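Local coordinates for aerobactin synthase IucA (Klebsiella pneumoniae subsp. pneumoniae, PDB 5JM8), which catalyses, as an ATP-dependent NIS synthetase, probably the first condensation of citrate with acetyl-hydroxylysine in making the siderophore aerobactin, at residues M112-H117 with P153-H158; E133-F138 with Q358-V363; T203-E208 with A271-M276; S280-L285 with M341-F346; A304-T309 with A458-T463. All blocks are in the same frame, centred on the assembly; numbering follows the deposited sequence.

Interaction 1 (M112-H117 with P153-H158); sequences MESHAH and PAPKSH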
# COMPACT_ATOMS: atom_id res chain seq x y z
N MET A 112 -25.43 35.63 5.46
CA MET A 112 -24.65 35.66 6.70
C MET A 112 -24.41 34.25 7.22
O MET A 112 -23.34 33.96 7.76
CB MET A 112 -25.36 36.48 7.78
CG MET A 112 -25.31 37.98 7.57
SD MET A 112 -23.65 38.61 7.20
CE MET A 112 -23.92 39.19 5.54
N GLU A 113 -25.42 33.40 7.09
CA GLU A 113 -25.30 32.01 7.50
C GLU A 113 -24.15 31.36 6.74
O GLU A 113 -23.27 30.75 7.33
CB GLU A 113 -26.61 31.25 7.26
CG GLU A 113 -27.71 31.55 8.30
CD GLU A 113 -29.05 30.94 7.94
OE1 GLU A 113 -29.23 30.51 6.78
OE2 GLU A 113 -29.93 30.89 8.82
N SER A 114 -24.16 31.53 5.42
CA SER A 114 -23.10 30.99 4.58
C SER A 114 -21.74 31.56 4.98
O SER A 114 -20.77 30.82 5.12
CB SER A 114 -23.38 31.30 3.10
OG SER A 114 -22.31 30.86 2.28
N HIS A 115 -21.69 32.88 5.18
CA HIS A 115 -20.44 33.55 5.54
C HIS A 115 -19.89 33.01 6.86
O HIS A 115 -18.68 32.85 7.01
CB HIS A 115 -20.66 35.06 5.64
CG HIS A 115 -19.44 35.83 6.04
ND1 HIS A 115 -19.09 36.04 7.35
CD2 HIS A 115 -18.48 36.43 5.29
CE1 HIS A 115 -17.97 36.74 7.40
NE2 HIS A 115 -17.58 36.99 6.16
N ALA A 116 -20.78 32.73 7.80
CA ALA A 116 -20.39 32.25 9.12
C ALA A 116 -19.99 30.77 9.09
O ALA A 116 -19.00 30.38 9.71
CB ALA A 116 -21.52 32.45 10.10
N HIS A 117 -20.77 29.97 8.38
CA HIS A 117 -20.50 28.54 8.26
C HIS A 117 -19.13 28.31 7.62
O HIS A 117 -18.40 27.40 8.00
CB HIS A 117 -21.58 27.86 7.43
CG HIS A 117 -22.95 27.95 8.03
ND1 HIS A 117 -24.10 27.83 7.28
CD2 HIS A 117 -23.35 28.17 9.30
CE1 HIS A 117 -25.15 27.96 8.07
NE2 HIS A 117 -24.72 28.17 9.30
N PRO A 153 -24.02 34.18 -3.98
CA PRO A 153 -23.97 35.00 -2.76
C PRO A 153 -23.95 34.18 -1.47
O PRO A 153 -23.31 34.59 -0.50
CB PRO A 153 -25.24 35.84 -2.85
CG PRO A 153 -26.16 35.04 -3.71
CD PRO A 153 -25.29 34.36 -4.71
N ALA A 154 -24.65 33.06 -1.47
CA ALA A 154 -24.72 32.18 -0.31
C ALA A 154 -24.43 30.73 -0.69
O ALA A 154 -25.32 29.88 -0.65
CB ALA A 154 -26.09 32.29 0.35
N PRO A 155 -23.18 30.44 -1.07
CA PRO A 155 -22.79 29.10 -1.53
C PRO A 155 -22.81 28.04 -0.43
O PRO A 155 -22.79 26.85 -0.75
CB PRO A 155 -21.36 29.31 -2.03
CG PRO A 155 -20.86 30.50 -1.30
CD PRO A 155 -22.05 31.39 -1.11
N LYS A 156 -22.86 28.45 0.83
CA LYS A 156 -22.84 27.52 1.96
C LYS A 156 -24.08 27.64 2.83
O LYS A 156 -23.99 27.57 4.06
CB LYS A 156 -21.58 27.73 2.81
CG LYS A 156 -20.28 27.49 2.06
CD LYS A 156 -20.14 26.03 1.63
CE LYS A 156 -18.81 25.77 0.96
NZ LYS A 156 -18.70 24.38 0.44
N SER A 157 -25.23 27.84 2.20
CA SER A 157 -26.51 27.73 2.89
C SER A 157 -26.84 26.24 3.02
O SER A 157 -26.82 25.52 2.03
CB SER A 157 -27.60 28.49 2.14
OG SER A 157 -28.90 28.09 2.55
N HIS A 158 -27.12 25.79 4.24
CA HIS A 158 -27.30 24.37 4.53
C HIS A 158 -28.75 23.96 4.84
O HIS A 158 -29.00 22.79 5.11
CB HIS A 158 -26.45 23.96 5.74
CG HIS A 158 -25.03 24.40 5.66
ND1 HIS A 158 -24.30 24.38 4.49
CD2 HIS A 158 -24.18 24.85 6.62
CE1 HIS A 158 -23.08 24.81 4.73
NE2 HIS A 158 -22.98 25.10 6.02
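S114 on helix 101-124 and K156 in the loop after helix 138-142 bring their CA atoms to 4.4 Å, so the irregular 153-158 chain runs close against the helix surface. Two hydrogen bonds join the segments, using K156 N and K156 O. The first runs from K156 N to S114 OG, 2.9 Å and somewhat bent. The hydroxyl points away from the S114 N (chi1 176°), toward the loop, and S114 OG lies 3.4 Å from P155 CD. The second runs from H117 ND1 to K156 O at 3.2 Å. It is nearly straight, 171° at the hydrogen, with the carbonyl oxygen in the plane of the H117 ring. That bond probably helps set the rotation of the imidazole. H158 comes from the other direction and lies almost parallel to H117, planes 17° apart. The centroids are 4.4 Å apart, but the rings are offset so that little of one covers the other. K156 O lies over the rim of one H158 face. The K156 chain bends away at chi2, and its amine makes weak contacts with D172 and L145. The arrangement is a helix-to-loop junction beside the nucleotide pocket, with the P155 side chain about 6 Å from the bound ATP.

Interaction 2 (E133-F138 with Q358-V363); sequences EKALNF and QSQTNV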
# COMPACT_ATOMS: atom_id res chain seq x y z
N GLU A 133 0.90 20.24 -0.46
CA GLU A 133 2.21 19.59 -0.38
C GLU A 133 2.39 18.48 -1.40
O GLU A 133 3.52 18.11 -1.74
CB GLU A 133 2.42 19.03 1.03
CG GLU A 133 2.48 20.12 2.09
CD GLU A 133 2.36 19.59 3.51
OE1 GLU A 133 1.99 18.41 3.69
OE2 GLU A 133 2.64 20.36 4.45
N LYS A 134 1.28 17.95 -1.91
CA LYS A 134 1.35 16.82 -2.82
C LYS A 134 0.07 16.68 -3.64
O LYS A 134 -0.91 17.40 -3.41
CB LYS A 134 1.61 15.53 -2.04
CG LYS A 134 0.58 15.26 -0.97
CD LYS A 134 0.86 13.95 -0.25
CE LYS A 134 -0.33 13.55 0.62
NZ LYS A 134 -0.19 12.18 1.15
N ALA A 135 0.09 15.76 -4.59
CA ALA A 135 -1.05 15.53 -5.46
C ALA A 135 -2.22 14.93 -4.68
O ALA A 135 -2.04 13.98 -3.91
CB ALA A 135 -0.66 14.61 -6.61
N LEU A 136 -3.40 15.48 -4.89
CA LEU A 136 -4.60 15.03 -4.19
C LEU A 136 -5.24 13.81 -4.84
O LEU A 136 -5.18 13.65 -6.06
CB LEU A 136 -5.63 16.16 -4.14
CG LEU A 136 -5.21 17.43 -3.39
CD1 LEU A 136 -6.34 18.43 -3.44
CD2 LEU A 136 -4.84 17.11 -1.96
N ASN A 137 -5.84 12.96 -4.02
CA ASN A 137 -6.66 11.88 -4.53
C ASN A 137 -8.09 12.39 -4.67
O ASN A 137 -8.40 13.50 -4.24
CB ASN A 137 -6.58 10.63 -3.64
CG ASN A 137 -7.24 10.81 -2.27
OD1 ASN A 137 -8.23 11.53 -2.11
ND2 ASN A 137 -6.70 10.12 -1.28
N PHE A 138 -8.95 11.57 -5.27
CA PHE A 138 -10.32 11.97 -5.55
C PHE A 138 -11.07 12.44 -4.31
O PHE A 138 -11.72 13.48 -4.33
CB PHE A 138 -11.06 10.80 -6.20
CG PHE A 138 -12.52 11.07 -6.44
CD1 PHE A 138 -12.92 11.81 -7.54
CD2 PHE A 138 -13.48 10.58 -5.58
CE1 PHE A 138 -14.26 12.06 -7.77
CE2 PHE A 138 -14.82 10.82 -5.81
CZ PHE A 138 -15.21 11.56 -6.90
N GLN A 358 -6.03 6.15 -5.58
CA GLN A 358 -4.97 7.12 -5.32
C GLN A 358 -4.53 7.89 -6.57
O GLN A 358 -3.50 8.57 -6.55
CB GLN A 358 -3.77 6.43 -4.69
CG GLN A 358 -4.06 5.84 -3.32
CD GLN A 358 -4.40 6.91 -2.30
OE1 GLN A 358 -3.84 8.00 -2.32
NE2 GLN A 358 -5.33 6.59 -1.40
N SER A 359 -5.29 7.77 -7.65
CA SER A 359 -4.98 8.52 -8.86
C SER A 359 -5.17 10.00 -8.60
O SER A 359 -5.93 10.39 -7.71
CB SER A 359 -5.86 8.08 -10.03
OG SER A 359 -7.22 8.40 -9.79
N GLN A 360 -4.48 10.83 -9.38
CA GLN A 360 -4.64 12.28 -9.27
C GLN A 360 -5.81 12.74 -10.13
O GLN A 360 -5.65 13.54 -11.05
CB GLN A 360 -3.35 12.99 -9.68
CG GLN A 360 -3.31 14.45 -9.29
CD GLN A 360 -2.07 15.15 -9.78
OE1 GLN A 360 -1.33 14.63 -10.62
NE2 GLN A 360 -1.82 16.36 -9.26
N THR A 361 -6.98 12.22 -9.81
CA THR A 361 -8.23 12.66 -10.43
C THR A 361 -8.92 13.60 -9.45
O THR A 361 -9.36 13.18 -8.39
CB THR A 361 -9.14 11.47 -10.77
OG1 THR A 361 -8.41 10.54 -11.58
CG2 THR A 361 -10.38 11.94 -11.53
N ASN A 362 -8.98 14.89 -9.80
CA ASN A 362 -9.56 15.90 -8.93
C ASN A 362 -10.70 16.66 -9.60
O ASN A 362 -10.64 16.95 -10.79
CB ASN A 362 -8.49 16.92 -8.49
CG ASN A 362 -7.26 16.26 -7.88
OD1 ASN A 362 -6.17 16.82 -7.93
ND2 ASN A 362 -7.43 15.09 -7.28
N VAL A 363 -11.72 16.99 -8.82
CA VAL A 363 -12.77 17.87 -9.31
C VAL A 363 -12.18 19.27 -9.49
O VAL A 363 -11.46 19.77 -8.62
CB VAL A 363 -13.99 17.90 -8.36
CG1 VAL A 363 -13.61 18.50 -7.01
CG2 VAL A 363 -15.14 18.67 -9.00
O HOH W 1 -3.72 17.45 -7.08
O HOH W 2 -12.34 15.28 -6.87
O HOH W 3 -8.24 9.66 -6.86
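N362 ND2 gives L136 O the one direct hydrogen bond between the segments, 2.9 Å. The bond is straight, 178° at the hydrogen, and lies in the N362 amide plane, but the donor stands above the carbonyl plane of L136. This is the tight part. Here backbone meets backbone through CA-H...O contacts: Q360 CA lies 3.5 Å from L136 O, and F138 CA lies 3.2 Å from T361 O. Three waters fill in between the segments. One accepts from L136 N and Q360 NE2 and donates to N362 OD1. A second links F138 O to V363 N, and a third joins F138 N to S359 O. The touching parts of the two segments run at about right angles, 84° apart. Strand 360-363 is an edge strand of a mixed sheet and bonds to strand 431-435 on one side, while N137 is the N-cap of helix 138-142, its OD1 taking the E140 N-H. Toward solvent the contact thins out. N137 ND2 and Q358 OE1 lie 3.7 Å apart, their side chains side by side with amide planes steeply inclined. At the other exposed end A135 CB touches Q360 NE2 at 3.4 Å, while that amide nitrogen bonds to D438.

Interaction 3 (T203-E208 with A271-M276); sequences TRFAAE and ATSRDM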
# COMPACT_ATOMS: atom_id res chain seq x y z
N THR A 203 -27.93 -6.42 -4.16
CA THR A 203 -27.23 -7.55 -3.58
C THR A 203 -25.73 -7.29 -3.61
O THR A 203 -25.05 -7.43 -2.59
CB THR A 203 -27.53 -8.86 -4.34
OG1 THR A 203 -28.92 -9.17 -4.23
CG2 THR A 203 -26.72 -10.01 -3.76
N ARG A 204 -25.21 -6.92 -4.77
CA ARG A 204 -23.79 -6.60 -4.92
C ARG A 204 -23.40 -5.42 -4.05
O ARG A 204 -22.41 -5.48 -3.32
CB ARG A 204 -23.45 -6.29 -6.38
CG ARG A 204 -21.96 -6.21 -6.66
CD ARG A 204 -21.66 -5.74 -8.08
NE ARG A 204 -21.91 -4.31 -8.25
CZ ARG A 204 -21.83 -3.67 -9.41
NH1 ARG A 204 -22.07 -2.37 -9.47
NH2 ARG A 204 -21.50 -4.33 -10.51
N PHE A 205 -24.20 -4.36 -4.12
CA PHE A 205 -23.92 -3.13 -3.39
C PHE A 205 -23.90 -3.39 -1.89
O PHE A 205 -23.00 -2.94 -1.18
CB PHE A 205 -24.95 -2.06 -3.74
CG PHE A 205 -24.67 -0.72 -3.11
CD1 PHE A 205 -23.86 0.21 -3.74
CD2 PHE A 205 -25.23 -0.38 -1.89
CE1 PHE A 205 -23.60 1.44 -3.17
CE2 PHE A 205 -24.98 0.85 -1.31
CZ PHE A 205 -24.16 1.76 -1.95
N ALA A 206 -24.90 -4.11 -1.40
CA ALA A 206 -25.00 -4.43 0.01
C ALA A 206 -23.87 -5.36 0.44
O ALA A 206 -23.38 -5.27 1.57
CB ALA A 206 -26.34 -5.07 0.32
N ALA A 207 -23.46 -6.24 -0.46
CA ALA A 207 -22.42 -7.22 -0.17
C ALA A 207 -21.05 -6.58 -0.00
O ALA A 207 -20.29 -6.96 0.88
CB ALA A 207 -22.38 -8.27 -1.26
N GLU A 208 -20.74 -5.61 -0.86
CA GLU A 208 -19.41 -5.01 -0.85
C GLU A 208 -19.34 -3.76 0.03
O GLU A 208 -18.28 -3.14 0.13
CB GLU A 208 -18.98 -4.67 -2.29
CG GLU A 208 -19.77 -3.55 -2.95
CD GLU A 208 -19.37 -3.35 -4.40
OE1 GLU A 208 -18.60 -4.18 -4.93
OE2 GLU A 208 -19.83 -2.36 -5.02
N ALA A 271 -14.24 4.38 -1.41
CA ALA A 271 -13.11 3.98 -2.25
C ALA A 271 -13.15 2.51 -2.65
O ALA A 271 -12.65 2.14 -3.71
CB ALA A 271 -11.79 4.29 -1.54
N THR A 272 -13.76 1.69 -1.81
CA THR A 272 -13.82 0.25 -2.04
C THR A 272 -15.12 -0.18 -2.72
O THR A 272 -15.29 -1.35 -3.06
CB THR A 272 -13.68 -0.53 -0.72
OG1 THR A 272 -14.72 -0.13 0.18
CG2 THR A 272 -12.34 -0.25 -0.07
N SER A 273 -16.03 0.77 -2.92
CA SER A 273 -17.31 0.49 -3.55
C SER A 273 -17.24 0.66 -5.06
O SER A 273 -16.78 1.69 -5.56
CB SER A 273 -18.40 1.39 -2.98
OG SER A 273 -19.61 1.22 -3.70
N ARG A 274 -17.70 -0.36 -5.77
CA ARG A 274 -17.77 -0.33 -7.22
C ARG A 274 -18.71 0.77 -7.70
O ARG A 274 -18.60 1.25 -8.83
CB ARG A 274 -18.23 -1.69 -7.75
CG ARG A 274 -18.15 -1.86 -9.25
CD ARG A 274 -18.36 -3.31 -9.63
NE ARG A 274 -17.35 -4.19 -9.05
CZ ARG A 274 -16.15 -4.41 -9.58
NH1 ARG A 274 -15.80 -3.82 -10.72
NH2 ARG A 274 -15.29 -5.22 -8.98
N ASP A 275 -19.62 1.17 -6.81
CA ASP A 275 -20.61 2.20 -7.12
C ASP A 275 -20.55 3.36 -6.14
O ASP A 275 -20.35 3.17 -4.94
CB ASP A 275 -22.02 1.60 -7.11
CG ASP A 275 -22.26 0.65 -8.27
OD1 ASP A 275 -21.77 0.94 -9.38
OD2 ASP A 275 -22.93 -0.38 -8.06
N MET A 276 -20.73 4.57 -6.66
CA MET A 276 -21.06 5.72 -5.84
C MET A 276 -22.58 5.76 -5.71
O MET A 276 -23.28 5.08 -6.47
CB MET A 276 -20.54 7.02 -6.45
CG MET A 276 -19.03 7.09 -6.57
SD MET A 276 -18.51 8.74 -7.07
CE MET A 276 -16.79 8.45 -7.49
O HOH W 4 -22.58 -2.29 -6.44
O HOH W 5 -17.37 -0.75 -0.01
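R204 extends away from helix 198-209 with CG trans to the backbone N (chi1 -169°) and then kinks at chi3, 74°, which carries its guanidinium to D275. One turn later E208 holds CG between N and the carbonyl carbon (chi1 68°) and stretches its carboxylate toward the backbone of R274. The salt bridge is R204 NH1 to D275 OD2, 2.6 Å. The oxygen lies in the guanidinium plane and is met on its syn side, moderately tilted from the carboxylate plane. R201 makes a second salt bridge to the same oxygen, so two arginines share one acid. This probably keeps D275 ionised. R274 CD sits 3.4 Å above the R204 guanidinium, over the centre of one face. The contact joins helix 198-209 to the start of strand 275-284, and it lies at a subunit boundary: R204 packs on L214 of the third subunit, and R274 on P211 of that subunit. R274 N gives a bent bond to E208 OE2, 3.0 Å, from above the carboxylate plane. A water accepts from R204 NE and donates to E208 OE2 and D275 OD2, tying the three charged side chains together. A second water spans E208 O and T272 OG1. The R274 head is less well matched: its NE is buried without a partner in the model, 4.3 Å from E208 OE1. Deeper in, F205 CD1, at the ring edge, lies 4.1 Å from D275 CB, and the same ring packs on L348 of strand 345-350.

Interaction 4 (S280-L285 with M341-F346); sequences SLSVRL and MQESLF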
# COMPACT_ATOMS: atom_id res chain seq x y z
N SER A 280 -31.58 11.26 -3.02
CA SER A 280 -32.57 12.33 -2.94
C SER A 280 -32.49 12.90 -1.53
O SER A 280 -32.91 12.25 -0.58
CB SER A 280 -33.97 11.81 -3.26
OG SER A 280 -34.92 12.85 -3.26
N LEU A 281 -31.94 14.10 -1.41
CA LEU A 281 -31.66 14.70 -0.10
C LEU A 281 -32.43 16.00 0.09
O LEU A 281 -32.18 16.98 -0.61
CB LEU A 281 -30.15 14.93 0.05
CG LEU A 281 -29.63 15.47 1.39
CD1 LEU A 281 -29.94 14.51 2.52
CD2 LEU A 281 -28.13 15.73 1.30
N SER A 282 -33.36 16.01 1.04
CA SER A 282 -34.21 17.18 1.26
C SER A 282 -33.45 18.31 1.95
O SER A 282 -33.71 18.63 3.11
CB SER A 282 -35.44 16.78 2.08
OG SER A 282 -36.20 15.80 1.41
N VAL A 283 -32.52 18.91 1.23
CA VAL A 283 -31.70 20.00 1.75
C VAL A 283 -31.49 21.06 0.67
O VAL A 283 -31.35 20.74 -0.51
CB VAL A 283 -30.33 19.49 2.25
CG1 VAL A 283 -29.50 20.64 2.83
CG2 VAL A 283 -30.52 18.41 3.29
N ARG A 284 -31.48 22.33 1.08
CA ARG A 284 -31.31 23.44 0.14
C ARG A 284 -29.84 23.82 0.00
O ARG A 284 -29.22 24.29 0.96
CB ARG A 284 -32.12 24.65 0.59
N LEU A 285 -29.30 23.61 -1.19
CA LEU A 285 -27.94 24.03 -1.53
C LEU A 285 -27.97 24.85 -2.82
O LEU A 285 -28.45 24.37 -3.85
CB LEU A 285 -27.02 22.81 -1.69
CG LEU A 285 -26.96 21.82 -0.53
CD1 LEU A 285 -26.19 20.58 -0.94
CD2 LEU A 285 -26.33 22.45 0.71
N MET A 341 -41.98 7.12 -3.65
CA MET A 341 -41.69 8.25 -2.77
C MET A 341 -40.34 8.86 -3.15
O MET A 341 -39.29 8.30 -2.84
CB MET A 341 -41.70 7.80 -1.31
CG MET A 341 -42.96 7.03 -0.91
SD MET A 341 -44.50 7.89 -1.26
CE MET A 341 -44.30 9.39 -0.29
N GLN A 342 -40.39 10.02 -3.80
CA GLN A 342 -39.19 10.63 -4.37
C GLN A 342 -38.14 10.98 -3.33
O GLN A 342 -36.95 11.09 -3.66
CB GLN A 342 -39.57 11.89 -5.15
CG GLN A 342 -40.22 11.62 -6.49
CD GLN A 342 -40.39 12.87 -7.33
OE1 GLN A 342 -40.17 13.98 -6.84
NE2 GLN A 342 -40.77 12.70 -8.59
N GLU A 343 -38.56 11.14 -2.09
CA GLU A 343 -37.64 11.49 -1.01
C GLU A 343 -36.78 10.29 -0.60
O GLU A 343 -35.83 10.45 0.17
CB GLU A 343 -38.42 12.02 0.19
CG GLU A 343 -39.19 13.30 -0.09
CD GLU A 343 -39.71 13.97 1.17
OE1 GLU A 343 -39.86 13.27 2.20
OE2 GLU A 343 -39.95 15.20 1.14
N SER A 344 -37.10 9.11 -1.13
CA SER A 344 -36.35 7.89 -0.83
C SER A 344 -35.41 7.50 -1.97
O SER A 344 -34.58 6.61 -1.82
CB SER A 344 -37.31 6.73 -0.55
OG SER A 344 -38.03 6.38 -1.71
N LEU A 345 -35.55 8.18 -3.11
CA LEU A 345 -34.79 7.83 -4.31
C LEU A 345 -33.28 7.97 -4.13
O LEU A 345 -32.80 8.83 -3.40
CB LEU A 345 -35.22 8.72 -5.48
CG LEU A 345 -36.62 8.50 -6.05
CD1 LEU A 345 -36.95 9.61 -7.03
CD2 LEU A 345 -36.74 7.15 -6.72
N PHE A 346 -32.56 7.10 -4.82
CA PHE A 346 -31.13 7.27 -5.03
C PHE A 346 -30.77 6.72 -6.40
O PHE A 346 -31.52 5.93 -6.97
CB PHE A 346 -30.31 6.58 -3.94
CG PHE A 346 -30.44 5.08 -3.94
CD1 PHE A 346 -29.71 4.30 -4.82
CD2 PHE A 346 -31.27 4.45 -3.03
CE1 PHE A 346 -29.83 2.93 -4.82
CE2 PHE A 346 -31.39 3.08 -3.02
CZ PHE A 346 -30.67 2.31 -3.91
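S280 and L345 supply the backbone bond of this contact, S280 N to L345 O at 2.7 Å and nearly straight, 164° at the hydrogen. It belongs to the antiparallel pairing of strand 275-284 with strand 345-350. A side-chain bond lies next to it. A chi1 of -176° turns OG away from the S280 N and toward the turn, and S280 OG donates to Q342 O at 2.7 Å. The same hydroxyl also bonds to L292 N, so it ties the strand to two other parts of the chain. Q342 O is gripped twice, because L345 N reaches it from the opposite face of the carbonyl plane. Two overlapping type I turns, M341 to S344 and Q342 to L345, bring the chain round to S280. The turns form the corner between strands 340-341 and 345-350, both of which pair with strand 329-334 in the antiparallel sheet. S344 OG steadies the corner by donating to M341 O at 2.6 Å, in the carbonyl plane, and S344 N bonds to the same oxygen. S282 OG and E343 OE2 make a looser polar approach, 3.8 Å. Packing adds less: S280 CB and L345 CB touch at 4.0 Å. S282 is the centre of an inverse gamma turn, closed by V283 N to L281 O, 2.7 Å. Helix 228-235 lies alongside, and its Q230 reaches both segments: it accepts from S282 N and gives a weak bond to E343 O. Further along the first segment, L285 belongs to the ATP pocket and touches the nucleotide.

Interaction 5 (A304-T309 with A458-T463); sequences ARLAQT and AGWLDT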
# COMPACT_ATOMS: atom_id res chain seq x y z
N ALA A 304 -27.14 5.94 -20.17
CA ALA A 304 -26.45 4.67 -19.94
C ALA A 304 -26.80 3.65 -21.02
O ALA A 304 -25.93 2.92 -21.50
CB ALA A 304 -26.80 4.13 -18.57
N ARG A 305 -28.08 3.59 -21.39
CA ARG A 305 -28.52 2.70 -22.47
C ARG A 305 -27.96 3.16 -23.81
O ARG A 305 -27.64 2.35 -24.68
CB ARG A 305 -30.05 2.66 -22.54
CG ARG A 305 -30.71 1.99 -21.36
CD ARG A 305 -32.21 1.92 -21.54
NE ARG A 305 -32.86 1.32 -20.38
CZ ARG A 305 -32.94 0.01 -20.17
NH1 ARG A 305 -32.41 -0.85 -21.03
NH2 ARG A 305 -33.55 -0.45 -19.08
N LEU A 306 -27.83 4.47 -23.96
CA LEU A 306 -27.26 5.06 -25.16
C LEU A 306 -25.77 4.77 -25.25
O LEU A 306 -25.19 4.75 -26.33
CB LEU A 306 -27.52 6.57 -25.19
CG LEU A 306 -27.22 7.32 -26.49
CD1 LEU A 306 -28.03 6.76 -27.65
CD2 LEU A 306 -27.50 8.80 -26.31
N ALA A 307 -25.14 4.53 -24.10
CA ALA A 307 -23.71 4.29 -24.05
C ALA A 307 -23.35 2.88 -24.51
O ALA A 307 -22.17 2.53 -24.61
CB ALA A 307 -23.18 4.53 -22.64
N GLN A 308 -24.37 2.07 -24.78
CA GLN A 308 -24.17 0.72 -25.30
C GLN A 308 -24.25 0.67 -26.82
O GLN A 308 -23.99 -0.36 -27.44
CB GLN A 308 -25.21 -0.24 -24.71
CG GLN A 308 -25.04 -0.49 -23.22
CD GLN A 308 -23.72 -1.17 -22.89
OE1 GLN A 308 -22.79 -0.54 -22.39
NE2 GLN A 308 -23.63 -2.46 -23.18
N THR A 309 -24.59 1.81 -27.43
CA THR A 309 -24.72 1.89 -28.88
C THR A 309 -23.35 2.01 -29.53
O THR A 309 -22.36 2.36 -28.88
CB THR A 309 -25.59 3.08 -29.31
OG1 THR A 309 -24.96 4.31 -28.92
CG2 THR A 309 -26.96 2.99 -28.67
N ALA A 458 -31.07 12.95 -32.93
CA ALA A 458 -32.37 12.28 -32.97
C ALA A 458 -32.32 10.88 -33.57
O ALA A 458 -32.94 9.95 -33.04
CB ALA A 458 -33.35 13.14 -33.75
N GLY A 459 -31.60 10.71 -34.68
CA GLY A 459 -31.52 9.43 -35.35
C GLY A 459 -30.81 8.39 -34.50
O GLY A 459 -31.05 7.18 -34.63
N TRP A 460 -29.93 8.86 -33.63
CA TRP A 460 -29.17 7.99 -32.74
C TRP A 460 -30.02 7.55 -31.56
O TRP A 460 -29.96 6.40 -31.12
CB TRP A 460 -27.91 8.72 -32.27
CG TRP A 460 -26.99 7.90 -31.43
CD1 TRP A 460 -26.88 6.55 -31.41
CD2 TRP A 460 -26.05 8.40 -30.47
NE1 TRP A 460 -25.91 6.17 -30.50
CE2 TRP A 460 -25.39 7.29 -29.92
CE3 TRP A 460 -25.70 9.69 -30.04
CZ2 TRP A 460 -24.41 7.42 -28.94
CZ3 TRP A 460 -24.72 9.81 -29.07
CH2 TRP A 460 -24.08 8.69 -28.54
N LEU A 461 -30.83 8.48 -31.04
CA LEU A 461 -31.75 8.18 -29.95
C LEU A 461 -32.85 7.22 -30.39
O LEU A 461 -33.40 6.48 -29.58
CB LEU A 461 -32.37 9.47 -29.41
CG LEU A 461 -31.60 10.21 -28.30
CD1 LEU A 461 -30.22 10.64 -28.77
CD2 LEU A 461 -32.41 11.40 -27.81
N ASP A 462 -33.17 7.25 -31.68
CA ASP A 462 -34.15 6.33 -32.26
C ASP A 462 -33.73 4.88 -32.04
O ASP A 462 -34.57 4.01 -31.82
CB ASP A 462 -34.32 6.58 -33.77
CG ASP A 462 -35.42 7.58 -34.09
OD1 ASP A 462 -36.36 7.74 -33.28
OD2 ASP A 462 -35.35 8.18 -35.18
N THR A 463 -32.42 4.65 -32.10
CA THR A 463 -31.87 3.30 -32.01
C THR A 463 -32.20 2.64 -30.68
O THR A 463 -32.24 1.41 -30.58
CB THR A 463 -30.34 3.31 -32.21
OG1 THR A 463 -29.73 4.09 -31.17
CG2 THR A 463 -29.98 3.91 -33.56
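L306 meets W460 across this contact, and its branches lie over one face of the indole. From L306 CB, on helix 294-306, the first torsion, -169°, sets CG across from the L306 N and swings the chain toward the ring. CG lies 3.7 Å from W460 CZ2. CD1 goes over the five-membered ring, 3.6 Å from its centroid and 15° off the normal, a CH-pi contact. CD2 spreads to the six-membered side, 4.0 Å from W460 CZ3, and also touches L461 CD1 at 4.1 Å. The indole is held in its plane as well as over its face. Its NE1 gives a bent hydrogen bond to T309 OG1, 2.6 Å, with the oxygen at the ring edge. T309 OG1 in turn donates to L306 O at 2.6 Å, in the carbonyl plane. The hydroxyl therefore links the indole to the type I turn of L306 to T309, and L306 O takes T309 N as well. Near the surface T309 CG2 brushes T463 OG1. T309 stands at the N-cap position before helix 310-318, whose D311 and W312 also touch W460. F453 of strand 451-453 packs on both L306 and L461, so helix 458-462 touches both helices and this strand.

Overall arrangement
From the N terminus, interaction 1 opens on helix 101-124 and closes at 153-158. Interaction 2 opens at 133-138, inside that loop, and closes at 358-363, so the two cross. Interaction 3 and then interaction 4 are nested within the long loop of interaction 2. They follow each other along strand 275-284, the first joining it to helix 198-209, the second to the corner before strand 345-350. Interaction 5 opens at 304-309, within the loops of interactions 2 and 4, and closes at 458-463, crossing both; it joins the two sequence families. H158 of interaction 1 packs on V283 of interaction 4, and F138 of interaction 2 on M276 of interaction 3.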